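Local atomic coordinates of alpha-fucosidase (Bifidobacterium bifidum, PDB entry 2EAB), a protein that probably releases alpha-1,2-linked L-fucose from glycans by hydrolysis, this chain being the calcium-containing catalytic portion of a longer membrane-associated protein. Residues A[462-466]-A[541-546]; A[535-539]-A[586-590]. All coordinates share one frame; numbering follows the deposited sequence.

In the fold
Both contacts lie within the glycoside hydrolase family 95 catalytic domain, a mainly helical module, an (alpha/alpha)6 barrel as in this family, and on the same side of the chain's centre. Helix 525-546 is common to them: its middle, 535-539, meets helix 577-596 in interaction 2, and its last residues, 541-546, meet the end of helix 452-463 in interaction 1. Along the chain the segments alternate, 462-466, 535-539, 541-546, 586-590. The centres are about 14 Å apart, and the two contacts touch where Tyr-542 packs on Met-586. Helix 525-546 thus packs against an earlier helix at its C-terminal end and a later one at its middle.

Interaction 1: residues A[462-466]-A[541-546]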
# COMPACT_ATOMS: atom_id res chain seq x y z
N TYR A 462 20.01 4.21 19.06
CA TYR A 462 19.95 5.56 18.51
C TYR A 462 19.26 6.58 19.40
O TYR A 462 19.49 7.78 19.24
CB TYR A 462 19.34 5.56 17.11
CG TYR A 462 20.21 4.83 16.10
CD1 TYR A 462 21.26 5.49 15.44
CD2 TYR A 462 20.01 3.48 15.83
CE1 TYR A 462 22.07 4.81 14.53
CE2 TYR A 462 20.81 2.80 14.93
CZ TYR A 462 21.83 3.47 14.28
OH TYR A 462 22.61 2.78 13.38
N ALA A 463 18.41 6.13 20.32
CA ALA A 463 17.67 7.05 21.18
C ALA A 463 17.82 6.79 22.68
O ALA A 463 17.27 7.53 23.49
CB ALA A 463 16.19 7.08 20.78
N GLY A 464 18.57 5.75 23.05
CA GLY A 464 18.80 5.46 24.46
C GLY A 464 17.59 4.90 25.18
O GLY A 464 17.52 4.97 26.41
N ALA A 465 16.66 4.34 24.42
CA ALA A 465 15.44 3.76 24.99
C ALA A 465 15.61 2.25 25.09
O ALA A 465 15.40 1.53 24.10
CB ALA A 465 14.23 4.12 24.14
N GLU A 466 16.02 1.78 26.26
CA GLU A 466 16.27 0.36 26.47
C GLU A 466 15.10 -0.31 27.18
O GLU A 466 14.74 0.06 28.29
CB GLU A 466 17.57 0.09 27.25
CG GLU A 466 17.73 -1.40 27.59
CD GLU A 466 19.13 -1.81 28.01
OE1 GLU A 466 19.92 -0.94 28.44
OE2 GLU A 466 19.44 -3.02 27.92
N PHE A 541 7.55 6.32 23.62
CA PHE A 541 8.86 6.52 23.02
C PHE A 541 9.05 7.98 22.62
O PHE A 541 10.05 8.60 23.00
CB PHE A 541 9.01 5.60 21.80
CG PHE A 541 10.33 5.73 21.09
CD1 PHE A 541 11.54 5.59 21.79
CD2 PHE A 541 10.37 5.97 19.73
CE1 PHE A 541 12.75 5.72 21.12
CE2 PHE A 541 11.57 6.07 19.06
CZ PHE A 541 12.77 5.96 19.75
N TYR A 542 8.09 8.54 21.89
CA TYR A 542 8.22 9.91 21.45
C TYR A 542 8.20 10.90 22.60
O TYR A 542 9.04 11.80 22.65
CB TYR A 542 7.20 10.26 20.35
CG TYR A 542 7.86 10.14 19.01
CD1 TYR A 542 7.99 8.90 18.38
CD2 TYR A 542 8.45 11.25 18.41
CE1 TYR A 542 8.66 8.78 17.17
CE2 TYR A 542 9.12 11.14 17.20
CZ TYR A 542 9.21 9.91 16.58
OH TYR A 542 9.88 9.78 15.39
N VAL A 543 7.27 10.73 23.53
CA VAL A 543 7.17 11.64 24.67
C VAL A 543 8.44 11.63 25.52
O VAL A 543 8.94 12.69 25.91
CB VAL A 543 5.92 11.32 25.54
CG1 VAL A 543 6.00 12.01 26.91
CG2 VAL A 543 4.64 11.72 24.81
N ASN A 544 8.95 10.44 25.82
CA ASN A 544 10.04 10.29 26.77
C ASN A 544 11.44 10.42 26.20
O ASN A 544 12.37 10.80 26.92
CB ASN A 544 9.90 8.98 27.54
CG ASN A 544 8.76 9.02 28.52
OD1 ASN A 544 8.90 9.54 29.63
ND2 ASN A 544 7.61 8.50 28.12
N TYR A 545 11.60 10.13 24.91
CA TYR A 545 12.93 10.11 24.31
C TYR A 545 13.15 11.08 23.16
O TYR A 545 14.26 11.60 23.00
CB TYR A 545 13.29 8.69 23.87
CG TYR A 545 13.30 7.71 25.02
CD1 TYR A 545 14.45 7.53 25.78
CD2 TYR A 545 12.16 6.98 25.35
CE1 TYR A 545 14.47 6.64 26.85
CE2 TYR A 545 12.17 6.08 26.41
CZ TYR A 545 13.32 5.92 27.15
OH TYR A 545 13.35 5.03 28.19
N MET A 546 12.12 11.32 22.35
CA MET A 546 12.31 12.04 21.09
C MET A 546 11.99 13.53 21.12
O MET A 546 12.69 14.32 20.48
CB MET A 546 11.52 11.36 19.96
CG MET A 546 11.87 9.88 19.75
SD MET A 546 13.56 9.59 19.24
CE MET A 546 13.54 10.24 17.58
O HOH W 1 16.70 10.21 23.79
O HOH W 2 15.80 3.50 28.64
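The methyl of Ala-465 sits over the centre of the Tyr-545 ring, its CB 3.5 Å from the centroid and only 4° off the ring normal, a CH-pi contact over the ring face. Tyr-545 offers that face with its CG anti to the carbonyl carbon (chi1 -60°). Phe-541, one turn earlier on helix 525-546, has CG anti to the backbone N instead (chi1 180°), which extends its ring toward the other segment. Its edge receives two methyls: CE1 lies 3.7 Å from CB of Ala-463 and also touches CB of Ala-465. Met-546 adds its SD at 3.9 Å from Ala-463 CB. Gly-464, with positive phi, takes the chain out of helix 452-463 between the two alanines. Water 1 lies within hydrogen-bonding distance of both Ala-463 O and Tyr-545 O, while water 2 donates to Gly-464 O and Tyr-545 OH and accepts from Glu-466 N. The Tyr-545 hydroxyl is also hydrogen-bonded to Glu-479. With no direct hydrogen bond across it, the contact relies on methyl-aromatic fit, and water spans the polar groups of the loop and the helix end.

Interaction 2: residues A[535-539]-A[586-590]; sequences LKEES and MLNDA
Leu-535 and Met-586 lie alongside each other, running opposite ways, CD2 of the leucine 3.7 Å from CG of the methionine. Met-586 runs extended through chi1 and chi2, its CG anti to the backbone N, and then bends at chi3 (64°), which turns CE toward the backbone of Glu-538 and Ser-539. Glu-538 crosses this chain at about a right angle and lays its CG against the sulfur, 3.4 Å from Met-586 SD. Nearer its backbone, Leu-535 sets CB on the methyl of Ala-590, 3.9 Å from CB to CB, where the two backbones come close. The helices are neighbours in the helical catalytic module of family 95: the axes of 535-539 and 586-590 approach to 9.7 Å with 140° between their N-to-C directions. Ser-539 sets its OG beside the backbone N, from where it bonds Leu-535 O at 2.8 Å, tilted 32° from the carbonyl plane. Ser-539 N reaches the same oxygen from the opposite face, giving Leu-535 O two donors. With its proton spent there, the buried hydroxyl can lie against apolar groups, 3.4 Å from Ala-590 CB and 3.7 Å from Leu-587 CD2. Trp-632 touches both Ser-539 and Ala-590. Asp-589 OD1 bonds a Tris molecule, probably from the crystallisation liquor, near Glu-520 and Asp-690, which are known to bind calcium in this protein, though none is bound there in this model.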
# COMPACT_ATOMS: atom_id res chain seq x y z
N LEU A 535 0.31 1.90 19.74
CA LEU A 535 0.30 3.35 19.92
C LEU A 535 0.82 3.77 21.28
O LEU A 535 1.49 4.79 21.39
CB LEU A 535 -1.10 3.91 19.69
CG LEU A 535 -1.52 4.00 18.22
CD1 LEU A 535 -3.02 4.15 18.11
CD2 LEU A 535 -0.81 5.16 17.52
N LYS A 536 0.50 2.98 22.30
CA LYS A 536 0.93 3.27 23.66
C LYS A 536 2.46 3.32 23.73
O LYS A 536 3.04 4.27 24.26
CB LYS A 536 0.39 2.20 24.61
CG LYS A 536 0.82 2.35 26.06
CD LYS A 536 0.29 1.18 26.89
CE LYS A 536 0.81 1.23 28.32
NZ LYS A 536 0.29 0.11 29.16
N GLU A 537 3.11 2.30 23.18
CA GLU A 537 4.56 2.22 23.28
C GLU A 537 5.26 3.24 22.37
O GLU A 537 6.27 3.81 22.77
CB GLU A 537 5.07 0.80 23.03
CG GLU A 537 6.59 0.69 23.05
CD GLU A 537 7.11 -0.73 23.24
OE1 GLU A 537 6.33 -1.65 23.60
OE2 GLU A 537 8.32 -0.91 23.07
N GLU A 538 4.74 3.48 21.17
CA GLU A 538 5.37 4.49 20.31
C GLU A 538 5.15 5.91 20.85
O GLU A 538 6.02 6.77 20.71
CB GLU A 538 4.92 4.36 18.85
CG GLU A 538 5.77 5.19 17.87
CD GLU A 538 7.19 4.68 17.69
OE1 GLU A 538 7.51 3.59 18.25
OE2 GLU A 538 7.99 5.36 17.00
N SER A 539 3.99 6.16 21.46
CA SER A 539 3.75 7.46 22.10
C SER A 539 4.66 7.63 23.31
O SER A 539 5.23 8.70 23.50
CB SER A 539 2.27 7.63 22.48
OG SER A 539 1.47 7.62 21.31
N MET A 586 -0.26 10.87 15.61
CA MET A 586 -0.09 9.66 16.40
C MET A 586 -0.66 9.85 17.81
O MET A 586 -1.37 8.99 18.31
CB MET A 586 1.37 9.25 16.49
CG MET A 586 1.56 7.97 17.27
SD MET A 586 3.27 7.49 17.48
CE MET A 586 3.91 8.85 18.47
N LEU A 587 -0.32 10.97 18.44
CA LEU A 587 -0.84 11.24 19.78
C LEU A 587 -2.36 11.38 19.76
O LEU A 587 -3.04 10.92 20.69
CB LEU A 587 -0.17 12.48 20.39
CG LEU A 587 1.33 12.35 20.68
CD1 LEU A 587 1.90 13.69 21.10
CD2 LEU A 587 1.61 11.28 21.75
N ASN A 588 -2.88 11.99 18.71
CA ASN A 588 -4.32 12.11 18.51
C ASN A 588 -4.99 10.73 18.44
O ASN A 588 -5.94 10.45 19.18
CB ASN A 588 -4.59 12.92 17.24
CG ASN A 588 -5.95 13.59 17.24
OD1 ASN A 588 -6.79 13.36 18.11
ND2 ASN A 588 -6.17 14.43 16.24
N ASP A 589 -4.46 9.87 17.57
CA ASP A 589 -4.94 8.50 17.45
C ASP A 589 -4.79 7.72 18.76
O ASP A 589 -5.70 6.98 19.15
CB ASP A 589 -4.19 7.74 16.34
CG ASP A 589 -4.58 8.16 14.92
OD1 ASP A 589 -5.51 8.96 14.73
OD2 ASP A 589 -3.94 7.65 13.97
N ALA A 590 -3.64 7.88 19.42
CA ALA A 590 -3.38 7.19 20.68
C ALA A 590 -4.38 7.58 21.77
O ALA A 590 -4.88 6.72 22.49
CB ALA A 590 -1.95 7.45 21.15